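Local coordinates for acyl-CoA dehydrogenase domain protein Tcur3481 (Thermomonospora curvata, PDB 6WY9) that binds a flavin adenine dinucleotide cofactor and probably takes part in the dehydrogenation of acyl-CoA thioesters, at residues G237-T242 / Y328-Y333; V262-L266 / R314-L318; E272-M276 / W303-G308. One frame throughout, in Å; residues are numbered along the deposited sequence.

Contact 1 of 3, residues G237-T242 / Y328-Y333; sequences GALHIT and YPIHRY
In the C-terminal helical bundle of the acyl-CoA dehydrogenase fold, the long helix 215-248 takes the first turn of helix 330-340 and the loop before it against one side, and Ile-241 fills the middle of that seam. Its two branches divide the work. CG2, anti to the backbone N, lies 3.7 Å from Tyr-328 OH and also meets the end of Ile-330, while CD1, at the end of the other arm, comes obliquely to the Tyr-333 ring with CE1 at 3.5 Å. The Ile-241 and Tyr-333 side chains cross nearly at right angles. A turn earlier, Ala-238 CB touches Tyr-333 CB at 3.8 Å, and Ile-330 CD1 settles 3.6 Å from Ala-238 O. Thr-242 OG1 hydrogen-bonds that same carbonyl oxygen at 2.8 Å, approaching from the face of its plane opposite to Thr-242 N, so two donors grip one oxygen among mostly apolar neighbours. The tyrosine hydroxyls are bonded outside the two segments: Tyr-328 OH to His-319 NE2 and Tyr-333 OH to Arg-80 O. Helix 295-319 packs alongside through Thr-315, which touches both Ala-238 and Thr-242, and helix 260-288 covers Leu-239 of helix 215-248.

Contact 2 of 3, residues V262-L266 / R314-L318; sequences VQHQL and RTQHL. With FDA (dihydroflavine-adenine dinucleotide), chain C.
Val-262 touches both the facing helix and the cofactor: its CG2 meets Leu-318 CD2 at 4.2 Å and reaches to 3.3 Å from N3A of the adenine of FDA. CG2, anti to the carbonyl carbon, is the branch that faces the adenine. A turn on, Gln-265 carries the largest share of this side. Its CB rests 3.9 Å from Leu-318 CD1, its backbone O has Arg-314 CD beside it, and its extended chain brings the amide over Leu-318 CD2. Gln-265 OE1 approaches the His-317 ring obliquely, 3.7 Å from His-317 CD2, with amide and ring planes 34° apart. Gln-265 NE2 bonds to Ala-261 O and to an acidic side chain of the chain of another protein. Leu-266 closes the row, bringing CD2 to 4.0 Å from Leu-318 CD1; Leu-318 thus meets Val-262, Gln-265 and Leu-266. The guanidinium of Arg-314 goes on to a salt bridge with Glu-272. The backbone O of His-317 accepts a 2.9 Å hydrogen bond from O3B of the FDA ribose, and O3B also lies over one face of the imidazole, offset toward its rim. The ring nitrogens are hydrogen-bonded to side chains of the chain of another protein, which also bonds the cofactor, as does Arg-249 NE. The segments 262-266 and 314-318 run nearly antiparallel, at 157°, with axes 10.7 Å apart at their closest, and their packed ends form part of the adenosine pocket of an acyl-CoA dehydrogenase-type flavoprotein.

Contact 3 of 3, residues E272-M276 / W303-G308; sequences EIEAM and WADEGG
Met-276 meets Trp-303 first through its CG, which lies 3.7 Å from Trp-303 O and 3.9 Å from Trp-303 CB. The methionine leaves its helix with CG anti to the carbonyl carbon, runs extended through chi2, then bends at chi3 (74°), and this turn drops the thioether among Trp-303, Ala-304, Gly-307 and Gly-308 as a knob into a hole. SD sits 3.7 Å from Gly-308 N and CE equally near Gly-308 CA; the two glycines let the sulfur and methyl lie directly against backbone. Trp-303 spreads its indole beneath Ala-275, whose CB stands 3.6 Å from the centroid of the six-membered ring and 9° off its normal, a CH-pi contact. A serine in place of Trp-303 would probably leave Ala-275 CB without its aromatic bed and open a gap between the helices. Glu-272 stretches along Gly-307 toward a salt bridge with Arg-314 and a hydrogen bond to Asn-310, while Trp-303 NE1 bonds to backbone of another protein's chain. The axes of the segments 272-276 and 303-308 come within 9.6 Å at 175°; the second has a wider pi-type turn at 304-308. This is close antiparallel helix packing with Met-276 as a knob in a hole, within the C-terminal helical bundle and away from the flavin-binding residues.

Contacts 2 and 3 are two levels of one antiparallel helix pair, 260-288 with 295-319, their centres about 15 Å apart; the salt bridge from Arg-314 NH1 to Glu-272 OE1, 2.7 Å long, ties them together. Contact 1 brings helices 215-248 and 330-340 against that pair: its centre is about 12 Å from that of contact 2, where Leu-239 CD1 meets Leu-266 CD2 at 3.6 Å. Leu-239 also reaches contact 3, its CD2 lying 3.6 Å from Ile-273 CD1. Along the chain, contact 3 nests within the loop closed by contact 2, and both within that of contact 1. Contact 2 alone touches FDA; Thr-242 of contact 1 stays about 8 Å from it, side chain to cofactor.

Contact 1 of 3, residues G237-T242 / Y328-Y333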
loop_
_atom_site.group_PDB
_atom_site.type_symbol
_atom_site.label_atom_id
_atom_site.label_comp_id
_atom_site.label_asym_id
_atom_site.label_seq_id
_atom_site.Cartn_x
_atom_site.Cartn_y
_atom_site.Cartn_z
ATOM N N GLY B 237 20.261 6.065 -6.361
ATOM C CA GLY B 237 21.262 5.192 -6.955
ATOM C C GLY B 237 20.695 3.816 -7.240
ATOM O O GLY B 237 20.955 3.236 -8.293
ATOM N N ALA B 238 19.893 3.285 -6.308
ATOM C CA ALA B 238 19.261 1.986 -6.516
ATOM C C ALA B 238 18.386 2.006 -7.768
ATOM O O ALA B 238 18.438 1.093 -8.605
ATOM C CB ALA B 238 18.417 1.612 -5.278
ATOM N N LEU B 239 17.541 3.033 -7.888
ATOM C CA LEU B 239 16.692 3.144 -9.071
ATOM C C LEU B 239 17.535 3.227 -10.355
ATOM O O LEU B 239 17.224 2.565 -11.355
ATOM C CB LEU B 239 15.779 4.365 -8.955
ATOM C CG LEU B 239 14.815 4.525 -10.132
ATOM C CD1 LEU B 239 13.968 3.224 -10.439
ATOM C CD2 LEU B 239 13.867 5.716 -9.876
ATOM N N HIS B 240 18.601 4.033 -10.339
ATOM C CA HIS B 240 19.426 4.175 -11.532
ATOM C C HIS B 240 20.009 2.826 -11.954
ATOM O O HIS B 240 19.932 2.447 -13.127
ATOM C CB HIS B 240 20.532 5.211 -11.304
ATOM C CG HIS B 240 21.396 5.432 -12.517
ATOM N ND1 HIS B 240 20.979 6.167 -13.608
ATOM C CD2 HIS B 240 22.632 4.976 -12.829
ATOM C CE1 HIS B 240 21.928 6.166 -14.533
ATOM N NE2 HIS B 240 22.939 5.446 -14.085
ATOM N N ILE B 241 20.569 2.075 -11.003
ATOM C CA ILE B 241 21.189 0.788 -11.334
ATOM C C ILE B 241 20.145 -0.172 -11.898
ATOM O O ILE B 241 20.391 -0.913 -12.864
ATOM C CB ILE B 241 21.854 0.186 -10.073
ATOM C CG1 ILE B 241 23.146 0.930 -9.713
ATOM C CG2 ILE B 241 22.128 -1.374 -10.274
ATOM C CD1 ILE B 241 23.488 0.691 -8.220
ATOM N N THR B 242 18.967 -0.178 -11.276
ATOM C CA THR B 242 17.897 -1.093 -11.652
ATOM C C THR B 242 17.351 -0.769 -13.050
ATOM O O THR B 242 17.125 -1.676 -13.867
ATOM C CB THR B 242 16.795 -1.005 -10.587
ATOM O OG1 THR B 242 17.373 -1.374 -9.331
ATOM C CG2 THR B 242 15.669 -2.019 -10.925
ATOM N N TYR B 328 27.281 -8.428 -6.793
ATOM C CA TYR B 328 26.546 -7.503 -7.638
ATOM C C TYR B 328 26.111 -6.330 -6.751
ATOM O O TYR B 328 25.970 -6.516 -5.542
ATOM C CB TYR B 328 25.337 -8.218 -8.283
ATOM C CG TYR B 328 24.490 -7.329 -9.193
ATOM C CD1 TYR B 328 24.853 -7.124 -10.543
ATOM C CD2 TYR B 328 23.362 -6.651 -8.685
ATOM C CE1 TYR B 328 24.098 -6.286 -11.379
ATOM C CE2 TYR B 328 22.593 -5.809 -9.469
ATOM C CZ TYR B 328 22.965 -5.625 -10.833
ATOM O OH TYR B 328 22.216 -4.795 -11.641
ATOM N N PRO B 329 25.968 -5.096 -7.282
ATOM C CA PRO B 329 25.946 -3.940 -6.373
ATOM C C PRO B 329 24.660 -3.722 -5.601
ATOM O O PRO B 329 24.702 -3.110 -4.527
ATOM C CB PRO B 329 26.219 -2.743 -7.303
ATOM C CG PRO B 329 25.990 -3.265 -8.703
ATOM C CD PRO B 329 26.371 -4.714 -8.647
ATOM N N ILE B 330 23.515 -4.151 -6.148
ATOM C CA ILE B 330 22.264 -3.567 -5.665
ATOM C C ILE B 330 22.006 -3.949 -4.201
ATOM O O ILE B 330 21.384 -3.180 -3.467
ATOM C CB ILE B 330 21.070 -3.969 -6.568
ATOM C CG1 ILE B 330 19.828 -3.098 -6.248
ATOM C CG2 ILE B 330 20.741 -5.492 -6.400
ATOM C CD1 ILE B 330 19.975 -1.595 -6.713
ATOM N N HIS B 331 22.473 -5.126 -3.748
ATOM C CA HIS B 331 22.144 -5.562 -2.384
ATOM C C HIS B 331 22.631 -4.565 -1.320
ATOM O O HIS B 331 22.071 -4.514 -0.222
ATOM C CB HIS B 331 22.763 -6.923 -2.075
ATOM C CG HIS B 331 24.248 -6.860 -1.875
ATOM N ND1 HIS B 331 25.123 -6.648 -2.931
ATOM C CD2 HIS B 331 25.018 -6.931 -0.759
ATOM C CE1 HIS B 331 26.368 -6.637 -2.478
ATOM N NE2 HIS B 331 26.332 -6.805 -1.164
ATOM N N ARG B 332 23.679 -3.783 -1.607
ATOM C CA ARG B 332 24.134 -2.800 -0.620
ATOM C C ARG B 332 23.116 -1.680 -0.446
ATOM O O ARG B 332 22.962 -1.150 0.655
ATOM C CB ARG B 332 25.506 -2.216 -1.015
ATOM C CG ARG B 332 26.636 -3.254 -0.956
ATOM C CD ARG B 332 28.023 -2.587 -0.799
ATOM N NE ARG B 332 29.080 -3.593 -0.948
ATOM C CZ ARG B 332 29.481 -4.123 -2.106
ATOM N NH1 ARG B 332 30.445 -5.056 -2.110
ATOM N NH2 ARG B 332 28.941 -3.715 -3.246
ATOM N N TYR B 333 22.451 -1.281 -1.524
ATOM C CA TYR B 333 21.397 -0.269 -1.419
ATOM C C TYR B 333 20.254 -0.784 -0.559
ATOM O O TYR B 333 19.723 -0.058 0.297
ATOM C CB TYR B 333 20.914 0.100 -2.835
ATOM C CG TYR B 333 22.034 0.789 -3.583
ATOM C CD1 TYR B 333 23.081 0.052 -4.147
ATOM C CD2 TYR B 333 22.087 2.181 -3.649
ATOM C CE1 TYR B 333 24.158 0.701 -4.766
ATOM C CE2 TYR B 333 23.154 2.841 -4.288
ATOM C CZ TYR B 333 24.177 2.088 -4.835
ATOM O OH TYR B 333 25.221 2.750 -5.462
#

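Contact 2 of 3, residues V262-L266 / R314-L318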
loop_
_atom_site.group_PDB
_atom_site.type_symbol
_atom_site.label_atom_id
_atom_site.label_comp_id
_atom_site.label_asym_id
_atom_site.label_seq_id
_atom_site.Cartn_x
_atom_site.Cartn_y
_atom_site.Cartn_z
ATOM N N VAL B 262 6.699 -3.933 -14.786
ATOM C CA VAL B 262 8.049 -3.461 -14.477
ATOM C C VAL B 262 8.099 -1.928 -14.569
ATOM O O VAL B 262 8.565 -1.245 -13.649
ATOM C CB VAL B 262 9.073 -4.141 -15.407
ATOM C CG1 VAL B 262 10.477 -3.494 -15.282
ATOM C CG2 VAL B 262 9.144 -5.661 -15.076
ATOM N N GLN B 263 7.563 -1.364 -15.655
ATOM C CA GLN B 263 7.569 0.102 -15.791
ATOM C C GLN B 263 6.833 0.758 -14.637
ATOM O O GLN B 263 7.262 1.821 -14.162
ATOM C CB GLN B 263 6.949 0.499 -17.131
ATOM C CG GLN B 263 7.868 0.030 -18.274
ATOM C CD GLN B 263 7.504 0.612 -19.604
ATOM O OE1 GLN B 263 6.505 1.310 -19.689
ATOM N NE2 GLN B 263 8.298 0.316 -20.663
ATOM N N HIS B 264 5.747 0.125 -14.141
ATOM C CA HIS B 264 4.950 0.737 -13.083
ATOM C C HIS B 264 5.647 0.689 -11.724
ATOM O O HIS B 264 5.509 1.637 -10.935
ATOM C CB HIS B 264 3.549 0.095 -13.020
ATOM C CG HIS B 264 2.671 0.551 -14.163
ATOM N ND1 HIS B 264 1.298 0.457 -14.146
ATOM C CD2 HIS B 264 2.986 1.156 -15.332
ATOM C CE1 HIS B 264 0.797 0.991 -15.236
ATOM N NE2 HIS B 264 1.801 1.436 -15.979
ATOM N N GLN B 265 6.385 -0.391 -11.448
ATOM C CA GLN B 265 7.190 -0.462 -10.245
ATOM C C GLN B 265 8.290 0.575 -10.303
ATOM O O GLN B 265 8.526 1.267 -9.320
ATOM C CB GLN B 265 7.779 -1.890 -10.082
ATOM C CG GLN B 265 6.639 -2.907 -9.633
ATOM C CD GLN B 265 7.087 -4.333 -9.651
ATOM O OE1 GLN B 265 7.689 -4.807 -8.698
ATOM N NE2 GLN B 265 6.818 -5.040 -10.765
ATOM N N LEU B 266 8.949 0.721 -11.469
ATOM C CA LEU B 266 9.951 1.771 -11.606
ATOM C C LEU B 266 9.343 3.156 -11.427
ATOM O O LEU B 266 9.966 4.044 -10.828
ATOM C CB LEU B 266 10.640 1.682 -12.973
ATOM C CG LEU B 266 11.469 0.417 -13.224
ATOM C CD1 LEU B 266 11.755 0.332 -14.714
ATOM C CD2 LEU B 266 12.832 0.529 -12.469
ATOM N N ARG B 314 11.613 -2.661 -3.962
ATOM C CA ARG B 314 11.247 -2.872 -5.366
ATOM C C ARG B 314 12.497 -3.153 -6.200
ATOM O O ARG B 314 12.465 -4.008 -7.087
ATOM C CB ARG B 314 10.480 -1.661 -5.942
ATOM C CG ARG B 314 9.095 -1.419 -5.304
ATOM C CD ARG B 314 8.166 -0.565 -6.206
ATOM N NE ARG B 314 7.090 0.035 -5.410
ATOM C CZ ARG B 314 7.238 1.157 -4.733
ATOM N NH1 ARG B 314 8.428 1.768 -4.785
ATOM N NH2 ARG B 314 6.225 1.675 -4.029
ATOM N N THR B 315 13.607 -2.458 -5.927
ATOM C CA THR B 315 14.779 -2.677 -6.782
ATOM C C THR B 315 15.410 -4.046 -6.503
ATOM O O THR B 315 16.013 -4.640 -7.405
ATOM C CB THR B 315 15.804 -1.518 -6.641
ATOM O OG1 THR B 315 16.191 -1.353 -5.277
ATOM C CG2 THR B 315 15.232 -0.148 -7.186
ATOM N N GLN B 316 15.247 -4.601 -5.292
ATOM C CA GLN B 316 15.627 -6.003 -5.108
ATOM C C GLN B 316 14.757 -6.920 -5.960
ATOM O O GLN B 316 15.254 -7.777 -6.702
ATOM C CB GLN B 316 15.497 -6.431 -3.648
ATOM C CG GLN B 316 16.608 -5.972 -2.727
ATOM C CD GLN B 316 17.998 -6.276 -3.260
ATOM O OE1 GLN B 316 18.782 -5.344 -3.450
ATOM N NE2 GLN B 316 18.329 -7.586 -3.459
ATOM N N HIS B 317 13.447 -6.768 -5.842
ATOM C CA HIS B 317 12.558 -7.672 -6.520
ATOM C C HIS B 317 12.796 -7.661 -8.034
ATOM O O HIS B 317 12.829 -8.728 -8.679
ATOM C CB HIS B 317 11.101 -7.308 -6.182
ATOM C CG HIS B 317 10.137 -8.188 -6.912
ATOM N ND1 HIS B 317 9.946 -9.505 -6.560
ATOM C CD2 HIS B 317 9.414 -7.988 -8.048
ATOM C CE1 HIS B 317 9.107 -10.072 -7.416
ATOM N NE2 HIS B 317 8.782 -9.176 -8.337
ATOM N N LEU B 318 12.925 -6.459 -8.624
ATOM C CA LEU B 318 13.067 -6.303 -10.082
ATOM C C LEU B 318 14.348 -6.949 -10.630
ATOM O O LEU B 318 14.446 -7.190 -11.841
ATOM C CB LEU B 318 13.040 -4.803 -10.416
ATOM C CG LEU B 318 11.633 -4.221 -10.214
ATOM C CD1 LEU B 318 11.598 -2.660 -10.372
ATOM C CD2 LEU B 318 10.705 -4.875 -11.263
HETATM P PA FDA C . 14.507 -12.589 -14.253
HETATM O O1A FDA C . 15.595 -11.737 -14.824
HETATM O O2A FDA C . 13.790 -13.609 -15.153
HETATM O O5B FDA C . 13.245 -11.563 -13.781
HETATM C C5B FDA C . 13.774 -10.628 -12.878
HETATM C C4B FDA C . 12.591 -9.771 -12.390
HETATM O O4B FDA C . 11.908 -9.278 -13.639
HETATM C C3B FDA C . 11.483 -10.592 -11.726
HETATM O O3B FDA C . 11.666 -10.718 -10.365
HETATM C C2B FDA C . 10.273 -9.705 -11.960
HETATM O O2B FDA C . 10.271 -8.470 -11.148
HETATM C C1B FDA C . 10.461 -9.212 -13.428
HETATM N N9A FDA C . 9.741 -9.993 -14.432
HETATM C C8A FDA C . 10.151 -11.164 -15.101
HETATM N N7A FDA C . 9.265 -11.567 -16.004
HETATM C C5A FDA C . 8.240 -10.649 -15.931
HETATM C C6A FDA C . 7.020 -10.572 -16.621
HETATM N N6A FDA C . 6.676 -11.480 -17.554
HETATM N N1A FDA C . 6.154 -9.566 -16.366
HETATM C C2A FDA C . 6.568 -8.688 -15.406
HETATM N N3A FDA C . 7.696 -8.635 -14.656
HETATM C C4A FDA C . 8.523 -9.646 -14.964
HETATM N N1 FDA C . 16.637 -21.985 -9.513
HETATM C C2 FDA C . 16.866 -23.347 -9.799
HETATM O O2 FDA C . 16.807 -23.760 -10.979
HETATM N N3 FDA C . 17.147 -24.164 -8.711
HETATM C C4 FDA C . 17.227 -23.720 -7.370
HETATM O O4 FDA C . 17.505 -24.516 -6.483
HETATM C C4X FDA C . 16.983 -22.316 -7.171
HETATM N N5 FDA C . 17.047 -21.796 -5.877
HETATM C C5X FDA C . 17.304 -20.459 -5.732
HETATM C C6 FDA C . 17.778 -19.962 -4.574
HETATM C C7 FDA C . 18.055 -18.576 -4.476
HETATM C C7M FDA C . 18.559 -18.093 -3.241
HETATM C C8 FDA C . 17.833 -17.727 -5.497
HETATM C C8M FDA C . 18.110 -16.280 -5.394
HETATM C C9 FDA C . 17.315 -18.228 -6.679
HETATM C C9A FDA C . 17.067 -19.592 -6.794
HETATM N N10 FDA C . 16.538 -20.121 -7.983
HETATM C C10 FDA C . 16.720 -21.490 -8.203
HETATM C "C1'" FDA C . 16.390 -19.222 -9.163
HETATM C "C2'" FDA C . 14.952 -18.644 -9.278
HETATM O "O2'" FDA C . 14.087 -19.595 -9.677
HETATM C "C3'" FDA C . 15.107 -17.457 -10.333
HETATM O "O3'" FDA C . 15.841 -16.384 -9.779
HETATM C "C4'" FDA C . 13.745 -17.005 -10.837
HETATM O "O4'" FDA C . 13.238 -18.027 -11.625
HETATM C "C5'" FDA C . 13.919 -15.647 -11.569
HETATM O "O5'" FDA C . 14.749 -15.863 -12.672
HETATM P P FDA C . 15.821 -14.630 -12.790
HETATM O O1P FDA C . 16.517 -14.616 -11.517
HETATM O O2P FDA C . 16.590 -14.843 -14.085
HETATM O O3P FDA C . 14.988 -13.197 -12.869
#

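Contact 3 of 3, residues E272-M276 / W303-G308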
loop_
_atom_site.group_PDB
_atom_site.type_symbol
_atom_site.label_atom_id
_atom_site.label_comp_id
_atom_site.label_asym_id
_atom_site.label_seq_id
_atom_site.Cartn_x
_atom_site.Cartn_y
_atom_site.Cartn_z
ATOM N N GLU B 272 8.157 8.231 -5.602
ATOM C CA GLU B 272 8.521 8.287 -4.196
ATOM C C GLU B 272 9.785 9.109 -4.004
ATOM O O GLU B 272 9.914 9.842 -3.012
ATOM C CB GLU B 272 8.711 6.870 -3.644
ATOM C CG GLU B 272 7.333 6.172 -3.376
ATOM C CD GLU B 272 7.504 4.703 -3.072
ATOM O OE1 GLU B 272 8.573 4.125 -3.437
ATOM O OE2 GLU B 272 6.564 4.126 -2.516
ATOM N N ILE B 273 10.726 8.978 -4.942
ATOM C CA ILE B 273 11.970 9.732 -4.885
ATOM C C ILE B 273 11.689 11.219 -5.062
ATOM O O ILE B 273 12.274 12.065 -4.371
ATOM C CB ILE B 273 12.970 9.205 -5.932
ATOM C CG1 ILE B 273 13.496 7.806 -5.544
ATOM C CG2 ILE B 273 14.134 10.254 -6.213
ATOM C CD1 ILE B 273 14.407 7.145 -6.626
ATOM N N GLU B 274 10.797 11.577 -5.988
ATOM C CA GLU B 274 10.460 13.010 -6.123
ATOM C C GLU B 274 9.835 13.554 -4.845
ATOM O O GLU B 274 10.148 14.666 -4.406
ATOM C CB GLU B 274 9.534 13.228 -7.324
ATOM C CG GLU B 274 10.368 13.015 -8.581
ATOM C CD GLU B 274 9.905 13.748 -9.838
ATOM O OE1 GLU B 274 8.687 13.993 -10.032
ATOM O OE2 GLU B 274 10.784 14.034 -10.673
ATOM N N ALA B 275 8.967 12.767 -4.217
ATOM C CA ALA B 275 8.340 13.179 -2.962
ATOM C C ALA B 275 9.374 13.322 -1.840
ATOM O O ALA B 275 9.354 14.297 -1.084
ATOM C CB ALA B 275 7.267 12.169 -2.586
ATOM N N MET B 276 10.244 12.316 -1.700
ATOM C CA MET B 276 11.338 12.361 -0.742
ATOM C C MET B 276 12.139 13.633 -0.889
ATOM O O MET B 276 12.449 14.300 0.101
ATOM C CB MET B 276 12.234 11.145 -0.971
ATOM C CG MET B 276 11.552 9.868 -0.461
ATOM S SD MET B 276 12.296 8.375 -1.215
ATOM C CE MET B 276 13.811 8.448 -0.229
ATOM N N TRP B 303 9.127 10.051 4.855
ATOM C CA TRP B 303 9.311 9.714 3.434
ATOM C C TRP B 303 10.542 8.829 3.235
ATOM O O TRP B 303 10.494 7.854 2.474
ATOM C CB TRP B 303 9.415 10.992 2.593
ATOM C CG TRP B 303 8.069 11.424 2.119
ATOM C CD1 TRP B 303 7.322 12.480 2.591
ATOM C CD2 TRP B 303 7.255 10.742 1.170
ATOM N NE1 TRP B 303 6.109 12.513 1.957
ATOM C CE2 TRP B 303 6.038 11.456 1.074
ATOM C CE3 TRP B 303 7.446 9.601 0.364
ATOM C CZ2 TRP B 303 5.003 11.077 0.213
ATOM C CZ3 TRP B 303 6.431 9.221 -0.522
ATOM C CH2 TRP B 303 5.208 9.966 -0.599
ATOM N N ALA B 304 11.648 9.156 3.928
ATOM C CA ALA B 304 12.844 8.307 3.899
ATOM C C ALA B 304 12.528 6.908 4.397
ATOM O O ALA B 304 12.967 5.912 3.802
ATOM C CB ALA B 304 13.954 8.915 4.786
ATOM N N ASP B 305 11.809 6.827 5.525
ATOM C CA ASP B 305 11.568 5.547 6.186
ATOM C C ASP B 305 10.626 4.679 5.373
ATOM O O ASP B 305 10.733 3.446 5.395
ATOM C CB ASP B 305 10.929 5.747 7.567
ATOM C CG ASP B 305 11.813 6.510 8.517
ATOM O OD1 ASP B 305 13.020 6.536 8.288
ATOM O OD2 ASP B 305 11.257 7.029 9.508
ATOM N N GLU B 306 9.640 5.291 4.723
ATOM C CA GLU B 306 8.604 4.506 4.054
ATOM C C GLU B 306 8.848 4.463 2.550
ATOM O O GLU B 306 8.944 3.385 1.961
ATOM C CB GLU B 306 7.212 5.096 4.369
ATOM C CG GLU B 306 6.015 4.376 3.715
ATOM C CD GLU B 306 5.697 3.044 4.390
ATOM O OE1 GLU B 306 5.988 2.873 5.603
ATOM O OE2 GLU B 306 5.162 2.162 3.689
ATOM N N GLY B 307 8.942 5.622 1.920
ATOM C CA GLY B 307 9.279 5.649 0.500
ATOM C C GLY B 307 10.653 5.054 0.201
ATOM O O GLY B 307 10.798 4.224 -0.700
ATOM N N GLY B 308 11.672 5.451 0.966
ATOM C CA GLY B 308 13.015 4.926 0.707
ATOM C C GLY B 308 13.089 3.416 0.856
ATOM O O GLY B 308 13.712 2.724 0.039
#